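Local coordinates for VC0179-like protein (Escherichia coli, PDB 4XJ6), which is a dinucleotide cyclase, a bacterial homologue of cyclic GMP-AMP synthase that binds nucleoside triphosphate and magnesium and probably makes cyclic GMP-AMP, at residues Tyr8-Lys19 against Ile389-Asn399; Ser296-Val304 against Val337-Leu348. All coordinates share one frame; numbering follows the deposited sequence.

Contact 1 of 2, residues Tyr8-Lys19 against Ile389-Asn399; sequences YYSHNMDGLISK and INEAFGKRVTN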
# COMPACT_ATOMS: atom_id res chain seq x y z
N TYR A 8 -16.33 19.84 11.67
CA TYR A 8 -15.57 19.94 10.43
C TYR A 8 -14.94 18.59 10.13
O TYR A 8 -14.95 18.12 9.00
CB TYR A 8 -14.49 21.03 10.54
CG TYR A 8 -13.44 20.99 9.45
CD1 TYR A 8 -13.59 21.74 8.29
CD2 TYR A 8 -12.29 20.22 9.59
CE1 TYR A 8 -12.63 21.72 7.30
CE2 TYR A 8 -11.33 20.19 8.60
CZ TYR A 8 -11.50 20.94 7.45
OH TYR A 8 -10.55 20.92 6.46
N TYR A 9 -14.41 17.96 11.18
CA TYR A 9 -13.71 16.69 11.05
C TYR A 9 -14.63 15.49 10.86
O TYR A 9 -14.39 14.64 9.99
CB TYR A 9 -12.82 16.45 12.28
CG TYR A 9 -11.55 17.27 12.31
CD1 TYR A 9 -10.60 17.15 11.31
CD2 TYR A 9 -11.28 18.12 13.37
CE1 TYR A 9 -9.43 17.88 11.34
CE2 TYR A 9 -10.11 18.86 13.41
CZ TYR A 9 -9.19 18.74 12.40
OH TYR A 9 -8.02 19.46 12.42
N SER A 10 -15.69 15.41 11.66
CA SER A 10 -16.41 14.15 11.83
C SER A 10 -17.90 14.15 11.47
O SER A 10 -18.56 13.12 11.62
CB SER A 10 -16.28 13.69 13.28
OG SER A 10 -16.90 14.62 14.15
N HIS A 11 -18.43 15.27 10.99
CA HIS A 11 -19.86 15.32 10.67
C HIS A 11 -20.18 14.40 9.50
O HIS A 11 -19.41 14.32 8.54
CB HIS A 11 -20.30 16.75 10.35
CG HIS A 11 -21.78 16.95 10.41
ND1 HIS A 11 -22.55 17.16 9.29
CD2 HIS A 11 -22.63 16.97 11.46
CE1 HIS A 11 -23.82 17.30 9.65
NE2 HIS A 11 -23.89 17.19 10.96
N ASN A 12 -21.30 13.69 9.58
CA ASN A 12 -21.69 12.77 8.53
C ASN A 12 -21.96 13.48 7.20
O ASN A 12 -22.42 14.62 7.19
CB ASN A 12 -22.91 11.95 8.96
CG ASN A 12 -24.02 12.81 9.54
OD1 ASN A 12 -24.00 14.03 9.42
ND2 ASN A 12 -24.99 12.17 10.18
N MET A 13 -21.65 12.79 6.11
CA MET A 13 -21.90 13.26 4.74
C MET A 13 -21.12 14.52 4.33
O MET A 13 -20.60 14.57 3.21
CB MET A 13 -23.40 13.50 4.54
CG MET A 13 -24.24 12.23 4.59
SD MET A 13 -23.66 10.97 3.43
CE MET A 13 -23.97 11.77 1.86
N ASP A 14 -21.02 15.52 5.20
CA ASP A 14 -20.35 16.76 4.82
C ASP A 14 -19.05 17.04 5.57
O ASP A 14 -18.31 17.96 5.21
CB ASP A 14 -21.30 17.94 4.99
CG ASP A 14 -21.97 17.96 6.35
OD1 ASP A 14 -21.50 17.25 7.26
OD2 ASP A 14 -22.98 18.68 6.50
N GLY A 15 -18.75 16.25 6.59
CA GLY A 15 -17.51 16.40 7.34
C GLY A 15 -16.33 15.79 6.61
O GLY A 15 -16.48 15.17 5.56
N LEU A 16 -15.14 15.95 7.18
CA LEU A 16 -13.90 15.50 6.54
C LEU A 16 -13.82 13.98 6.41
O LEU A 16 -13.37 13.47 5.38
CB LEU A 16 -12.69 16.03 7.30
CG LEU A 16 -11.32 15.73 6.68
CD1 LEU A 16 -11.28 16.23 5.24
CD2 LEU A 16 -10.20 16.35 7.51
N ILE A 17 -14.26 13.27 7.44
CA ILE A 17 -14.26 11.81 7.41
C ILE A 17 -15.17 11.29 6.29
O ILE A 17 -14.89 10.27 5.67
CB ILE A 17 -14.70 11.22 8.77
CG1 ILE A 17 -14.62 9.69 8.74
CG2 ILE A 17 -16.09 11.70 9.16
CD1 ILE A 17 -15.04 9.03 10.03
N SER A 18 -16.24 12.03 6.03
CA SER A 18 -17.18 11.65 4.98
C SER A 18 -16.58 11.89 3.60
O SER A 18 -16.87 11.16 2.65
CB SER A 18 -18.48 12.43 5.14
OG SER A 18 -19.07 12.16 6.39
N LYS A 19 -15.75 12.92 3.49
CA LYS A 19 -15.07 13.23 2.24
C LYS A 19 -13.95 12.23 1.97
O LYS A 19 -13.58 11.99 0.82
CB LYS A 19 -14.50 14.65 2.27
CG LYS A 19 -15.53 15.74 2.49
CD LYS A 19 -16.56 15.76 1.38
CE LYS A 19 -17.56 16.88 1.59
NZ LYS A 19 -18.54 16.96 0.48
N ILE A 389 -8.02 26.22 7.44
CA ILE A 389 -7.77 24.82 7.79
C ILE A 389 -7.77 23.94 6.54
O ILE A 389 -7.19 22.85 6.54
CB ILE A 389 -8.82 24.30 8.80
CG1 ILE A 389 -8.39 22.95 9.38
CG2 ILE A 389 -10.19 24.20 8.14
CD1 ILE A 389 -9.20 22.52 10.58
N ASN A 390 -8.40 24.42 5.48
CA ASN A 390 -8.41 23.72 4.20
C ASN A 390 -7.10 23.91 3.44
O ASN A 390 -6.91 23.34 2.37
CB ASN A 390 -9.59 24.17 3.34
CG ASN A 390 -10.87 23.43 3.67
OD1 ASN A 390 -10.90 22.59 4.57
ND2 ASN A 390 -11.94 23.74 2.95
N GLU A 391 -6.21 24.73 3.98
CA GLU A 391 -4.87 24.84 3.43
C GLU A 391 -4.06 23.63 3.87
O GLU A 391 -3.05 23.28 3.25
CB GLU A 391 -4.19 26.13 3.87
CG GLU A 391 -4.83 27.39 3.31
CD GLU A 391 -4.16 28.65 3.81
OE1 GLU A 391 -2.97 28.59 4.17
OE2 GLU A 391 -4.83 29.70 3.86
N ALA A 392 -4.52 22.99 4.94
CA ALA A 392 -3.85 21.82 5.49
C ALA A 392 -4.38 20.53 4.87
O ALA A 392 -3.60 19.66 4.46
CB ALA A 392 -4.02 21.78 7.00
N PHE A 393 -5.70 20.41 4.79
CA PHE A 393 -6.33 19.17 4.33
C PHE A 393 -6.89 19.27 2.92
O PHE A 393 -7.46 18.31 2.41
CB PHE A 393 -7.45 18.76 5.30
CG PHE A 393 -7.01 18.67 6.73
CD1 PHE A 393 -6.26 17.59 7.17
CD2 PHE A 393 -7.36 19.66 7.64
CE1 PHE A 393 -5.86 17.50 8.49
CE2 PHE A 393 -6.95 19.57 8.96
CZ PHE A 393 -6.21 18.49 9.38
N GLY A 394 -6.71 20.42 2.29
CA GLY A 394 -7.24 20.64 0.95
C GLY A 394 -8.71 21.03 1.01
O GLY A 394 -9.38 20.82 2.01
N LYS A 395 -9.20 21.62 -0.08
CA LYS A 395 -10.61 21.99 -0.17
C LYS A 395 -11.46 20.75 -0.41
O LYS A 395 -11.68 20.34 -1.55
CB LYS A 395 -10.83 23.01 -1.29
CG LYS A 395 -12.28 23.45 -1.45
CD LYS A 395 -12.45 24.32 -2.69
CE LYS A 395 -13.92 24.51 -3.03
NZ LYS A 395 -14.11 25.25 -4.30
N ARG A 396 -11.93 20.15 0.68
CA ARG A 396 -12.79 18.98 0.61
C ARG A 396 -14.09 19.27 1.33
O ARG A 396 -15.18 19.12 0.77
CB ARG A 396 -12.10 17.76 1.22
CG ARG A 396 -10.72 17.46 0.68
CD ARG A 396 -10.54 15.98 0.46
NE ARG A 396 -9.15 15.56 0.61
CZ ARG A 396 -8.69 14.35 0.31
NH1 ARG A 396 -9.51 13.43 -0.16
NH2 ARG A 396 -7.41 14.07 0.48
N VAL A 397 -13.97 19.67 2.59
CA VAL A 397 -15.11 20.19 3.34
C VAL A 397 -15.35 21.62 2.90
O VAL A 397 -14.43 22.44 2.89
CB VAL A 397 -14.87 20.14 4.86
CG1 VAL A 397 -16.03 20.80 5.61
CG2 VAL A 397 -14.67 18.71 5.31
N THR A 398 -16.59 21.93 2.53
CA THR A 398 -16.91 23.23 1.98
C THR A 398 -17.97 23.93 2.82
O THR A 398 -18.27 25.11 2.61
CB THR A 398 -17.40 23.12 0.53
OG1 THR A 398 -18.49 22.19 0.46
CG2 THR A 398 -16.28 22.63 -0.38
N ASN A 399 -18.54 23.20 3.77
CA ASN A 399 -19.59 23.73 4.63
C ASN A 399 -19.02 24.43 5.86
O ASN A 399 -18.69 23.79 6.86
CB ASN A 399 -20.54 22.60 5.04
CG ASN A 399 -21.79 23.12 5.72
OD1 ASN A 399 -22.00 24.32 5.83
ND2 ASN A 399 -22.64 22.20 6.17
O HOH W 1 -18.52 20.31 3.53
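Tyr8 lies across the end of the 382-393 helix and the turn after it, with Val397 over one face of its ring and Ile389 alongside, pointing the opposite way. Its hydroxyl donates to Asn390 OD1, Tyr8 OH to OD1 2.5 Å, and the oxygen is met nearly along the C=O axis (171°). Ring and amide are turned 44° from each other, although OD1 itself lies in the ring plane at its edge. With CG anti to the backbone N, the Tyr8 ring sits beside its own carbonyl carbon and is swung over Ile389 and Asn390. Ile389 touches it obliquely with CG2, 3.6 Å from Tyr8 CZ, and with CD1 in an off-centre CH-pi contact, 4.2 Å from the ring centroid.

Phe393 is the second meeting point. The edge of Tyr9 faces its ring in an offset edge-to-face pair, with centroids 5.7 Å apart and planes at 84°. Leu16 covers a face with CD2, which lies 4.3 Å from the Phe393 centroid in a CH-pi contact. Val397 fits against the start of helix 16-20, its CG2 3.4 Å from Leu16 N, while the Lys19 chain bends at chi2 and runs past Arg396 O.

One shell out, the same Asn390 amide grips the chain after its helix: ND2 donates to Val397 O at 2.8 Å, within the amide plane. A water bridges Asp14 O and Thr398 N. Gly394 enters the turn with positive phi, and Arg396 NH1 bonds to Arg120 O. Phe281 of helix 274-289 stacks on Tyr9 and also touches Leu16 and Phe393. Through Tyr8, Tyr9 and Leu16, helices 6-10 and 16-20 thus pack on the last helix of the C-terminal domain, where the two chain ends also pair as strands 3-4 and 404-405.

Contact 2 of 2, residues Ser296-Val304 against Val337-Leu348; sequences SSISLMTAV and VESPDDTDEKPL. With GH3 (3'-deoxy-guanosine-5'-triphosphate), chain D.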
# COMPACT_ATOMS: atom_id res chain seq x y z
N SER A 296 5.63 8.33 3.82
CA SER A 296 4.80 7.16 3.60
C SER A 296 3.67 7.08 4.62
O SER A 296 3.75 7.66 5.71
CB SER A 296 5.63 5.88 3.66
OG SER A 296 6.20 5.71 4.96
N SER A 297 2.61 6.37 4.26
CA SER A 297 1.48 6.17 5.16
C SER A 297 1.91 5.45 6.43
O SER A 297 1.43 5.76 7.52
CB SER A 297 0.37 5.38 4.47
OG SER A 297 -0.27 6.17 3.48
N ILE A 298 2.82 4.49 6.30
CA ILE A 298 3.24 3.68 7.43
C ILE A 298 4.01 4.51 8.46
O ILE A 298 3.86 4.31 9.67
CB ILE A 298 4.09 2.46 6.97
CG1 ILE A 298 4.47 1.58 8.17
CG2 ILE A 298 5.34 2.89 6.21
CD1 ILE A 298 3.28 1.01 8.88
N SER A 299 4.83 5.45 7.98
CA SER A 299 5.62 6.28 8.87
C SER A 299 4.73 7.28 9.59
O SER A 299 4.95 7.61 10.76
CB SER A 299 6.71 7.01 8.10
OG SER A 299 6.16 8.07 7.35
N LEU A 300 3.71 7.76 8.89
CA LEU A 300 2.72 8.66 9.47
C LEU A 300 1.93 7.95 10.57
O LEU A 300 1.73 8.50 11.65
CB LEU A 300 1.76 9.18 8.40
CG LEU A 300 2.28 10.29 7.48
CD1 LEU A 300 1.19 10.72 6.50
CD2 LEU A 300 2.77 11.46 8.30
N MET A 301 1.49 6.74 10.27
CA MET A 301 0.74 5.93 11.23
C MET A 301 1.57 5.65 12.48
O MET A 301 1.07 5.79 13.60
CB MET A 301 0.30 4.61 10.59
CG MET A 301 -0.75 4.77 9.50
SD MET A 301 -0.84 3.34 8.41
CE MET A 301 -1.58 2.11 9.48
N THR A 302 2.82 5.26 12.29
CA THR A 302 3.70 4.90 13.40
C THR A 302 4.02 6.11 14.28
O THR A 302 4.11 5.99 15.50
CB THR A 302 5.02 4.29 12.89
OG1 THR A 302 4.74 3.24 11.96
CG2 THR A 302 5.84 3.73 14.06
N ALA A 303 4.19 7.26 13.65
CA ALA A 303 4.47 8.49 14.39
C ALA A 303 3.27 8.89 15.24
O ALA A 303 3.42 9.32 16.38
CB ALA A 303 4.85 9.61 13.44
N VAL A 304 2.07 8.73 14.67
CA VAL A 304 0.84 9.13 15.35
C VAL A 304 0.56 8.26 16.57
O VAL A 304 0.22 8.78 17.64
CB VAL A 304 -0.37 9.08 14.39
CG1 VAL A 304 -1.68 9.16 15.16
CG2 VAL A 304 -0.27 10.21 13.36
N VAL A 337 11.71 7.50 13.10
CA VAL A 337 10.54 6.64 13.23
C VAL A 337 10.90 5.20 12.92
O VAL A 337 11.12 4.84 11.76
CB VAL A 337 9.38 7.10 12.31
CG1 VAL A 337 8.14 6.25 12.56
CG2 VAL A 337 9.08 8.57 12.52
N GLU A 338 10.98 4.38 13.96
CA GLU A 338 11.32 2.97 13.79
C GLU A 338 10.12 2.18 13.29
O GLU A 338 8.98 2.50 13.60
CB GLU A 338 11.83 2.38 15.11
CG GLU A 338 13.13 3.01 15.60
CD GLU A 338 13.58 2.44 16.93
OE1 GLU A 338 13.02 1.41 17.36
OE2 GLU A 338 14.49 3.03 17.56
N SER A 339 10.39 1.14 12.50
CA SER A 339 9.33 0.30 11.97
C SER A 339 8.64 -0.50 13.07
O SER A 339 9.30 -1.02 13.96
CB SER A 339 9.89 -0.64 10.90
OG SER A 339 8.87 -1.51 10.41
N PRO A 340 7.31 -0.58 13.00
CA PRO A 340 6.55 -1.43 13.93
C PRO A 340 6.87 -2.91 13.70
O PRO A 340 6.52 -3.76 14.52
CB PRO A 340 5.09 -1.11 13.59
CG PRO A 340 5.12 -0.51 12.23
CD PRO A 340 6.43 0.21 12.13
N ASP A 341 7.51 -3.20 12.57
CA ASP A 341 8.05 -4.53 12.30
C ASP A 341 9.53 -4.54 12.64
O ASP A 341 10.35 -3.98 11.91
CB ASP A 341 7.82 -4.91 10.83
CG ASP A 341 8.08 -6.39 10.56
OD1 ASP A 341 8.91 -7.00 11.28
OD2 ASP A 341 7.46 -6.94 9.63
N ASP A 342 9.87 -5.20 13.74
CA ASP A 342 11.24 -5.19 14.26
C ASP A 342 12.21 -6.00 13.40
O ASP A 342 13.42 -5.94 13.60
CB ASP A 342 11.25 -5.71 15.69
CG ASP A 342 10.57 -4.76 16.66
OD1 ASP A 342 10.64 -3.53 16.44
OD2 ASP A 342 9.97 -5.24 17.65
N THR A 343 11.67 -6.75 12.44
CA THR A 343 12.51 -7.53 11.54
C THR A 343 13.22 -6.62 10.54
O THR A 343 14.33 -6.92 10.09
CB THR A 343 11.68 -8.59 10.78
OG1 THR A 343 10.93 -9.36 11.73
CG2 THR A 343 12.58 -9.52 9.98
N ASP A 344 12.58 -5.50 10.22
CA ASP A 344 13.18 -4.50 9.33
C ASP A 344 14.53 -4.03 9.86
O ASP A 344 14.69 -3.79 11.06
CB ASP A 344 12.24 -3.30 9.16
CG ASP A 344 10.91 -3.68 8.53
OD1 ASP A 344 10.77 -4.83 8.08
OD2 ASP A 344 10.02 -2.81 8.48
N GLU A 345 15.49 -3.89 8.96
CA GLU A 345 16.84 -3.47 9.33
C GLU A 345 16.96 -1.95 9.40
O GLU A 345 17.72 -1.42 10.21
CB GLU A 345 17.86 -4.02 8.33
CG GLU A 345 18.10 -5.52 8.45
CD GLU A 345 19.15 -6.01 7.47
OE1 GLU A 345 19.51 -5.24 6.55
OE2 GLU A 345 19.62 -7.16 7.62
N LYS A 346 16.20 -1.26 8.57
CA LYS A 346 16.24 0.19 8.53
C LYS A 346 14.96 0.79 9.12
O LYS A 346 13.89 0.20 9.01
CB LYS A 346 16.43 0.69 7.10
CG LYS A 346 17.78 0.30 6.50
CD LYS A 346 17.78 0.47 4.99
CE LYS A 346 17.53 1.91 4.58
NZ LYS A 346 17.58 2.07 3.11
N PRO A 347 15.08 1.97 9.74
CA PRO A 347 13.88 2.62 10.28
C PRO A 347 13.01 3.18 9.15
O PRO A 347 13.48 3.30 8.02
CB PRO A 347 14.46 3.74 11.14
CG PRO A 347 15.76 4.08 10.48
CD PRO A 347 16.29 2.77 9.96
N LEU A 348 11.76 3.50 9.46
CA LEU A 348 10.86 4.10 8.47
C LEU A 348 11.35 5.50 8.11
O LEU A 348 11.17 5.97 6.98
CB LEU A 348 9.43 4.17 9.01
CG LEU A 348 8.77 2.84 9.38
CD1 LEU A 348 7.41 3.09 10.00
CD2 LEU A 348 8.66 1.94 8.17
PG GH3 D . -2.33 4.14 1.62
O1G GH3 D . -1.64 5.48 1.47
O2G GH3 D . -1.91 3.20 0.53
O3G GH3 D . -3.82 4.34 1.54
O3B GH3 D . -1.93 3.55 3.07
PB GH3 D . -1.30 2.07 3.26
O1B GH3 D . -1.56 1.60 4.67
O2B GH3 D . -1.90 1.08 2.30
O3A GH3 D . 0.29 2.27 3.04
PA GH3 D . 1.08 1.63 1.80
O1A GH3 D . 2.28 2.50 1.49
O2A GH3 D . 0.21 1.48 0.58
O5' GH3 D . 1.58 0.18 2.28
C5' GH3 D . 0.70 -0.92 2.30
C4' GH3 D . 1.30 -2.03 3.15
O4' GH3 D . 2.63 -2.27 2.74
C3' GH3 D . 1.36 -1.68 4.63
C2' GH3 D . 2.61 -2.39 5.10
O2' GH3 D . 2.29 -3.65 5.63
C1' GH3 D . 3.46 -2.57 3.85
N9 GH3 D . 4.55 -1.59 3.88
C8 GH3 D . 4.61 -0.44 3.13
N7 GH3 D . 5.76 0.21 3.41
C5 GH3 D . 6.45 -0.52 4.32
C6 GH3 D . 7.67 -0.32 4.94
O6 GH3 D . 8.34 0.68 4.68
N1 GH3 D . 8.13 -1.25 5.85
C2 GH3 D . 7.38 -2.37 6.14
N2 GH3 D . 7.83 -3.26 7.02
N3 GH3 D . 6.16 -2.55 5.52
C4 GH3 D . 5.70 -1.65 4.62
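Thr302 and Ile298, one turn apart on helix 297-310, pack against Leu348, Pro340 and Val337 of the loop that follows helix 318-335. Ile298 and Leu348 line the nucleotide pocket of the helical C-terminal domain, Ile298 CG2 near guanine N7 and Leu348 CD2 near O6, with the other three packed beside them.

The contact between the two segments is van der Waals. Leu348 crosses Ile298 at about a right angle, its CD1 3.8 Å from Ile298 CG1, and lies across Thr302, whose OG1 also meets Pro340 CD at 3.5 Å. Val337 and Thr302 lie alongside, head to tail, CG1 against CB. Beside Ile298, Ser299 CB sits against Leu348 CB.

Hydrogen bonds shape each side internally. Thr302 OG1, beside its own backbone N (chi1 -50°), turns back to donate to Ile298 O at 2.7 Å, so this hydroxyl is satisfied within an apolar patch. Ser296 is the N-cap, its OG accepting a weak bond from Ser299 N. In the loop, Ser339 OG accepts from Asp341 N in an ST turn and donates to Asp344 OD2 from above the carboxylate plane.

Both sides also hold the 3'-deoxy-GTP. Ser297 OG donates to its gamma-phosphate oxygen O1G, though the serine oxygen is less surely placed. At the guanine, N2 donates to Asp344 OD2 at 2.7 Å, with an N-H...O angle of 169°.

Overall arrangement
Contact 2 lies within the C-terminal domain, whereas contact 1 ties the N-terminal helices to that domain's last helix; contact 2 is nested within the loop that contact 1 closes. Their centres are 28 Å apart and their nearest atoms about 10 Å, so they do not touch. Helices 274-289 and 318-335 run between them, each meeting side chains of both. Contact 2 supplies Ser297, Ile298, Ser339, Asp344 and Leu348 to one nucleotide's pocket, and the Ile298 side chain is about 7 Å from the other nucleotide and about 9 Å from a magnesium ion. Contact 1 lies farther out, 24 Å from the chain centre, with the Arg396 side chain about 10 Å from a bound nucleotide.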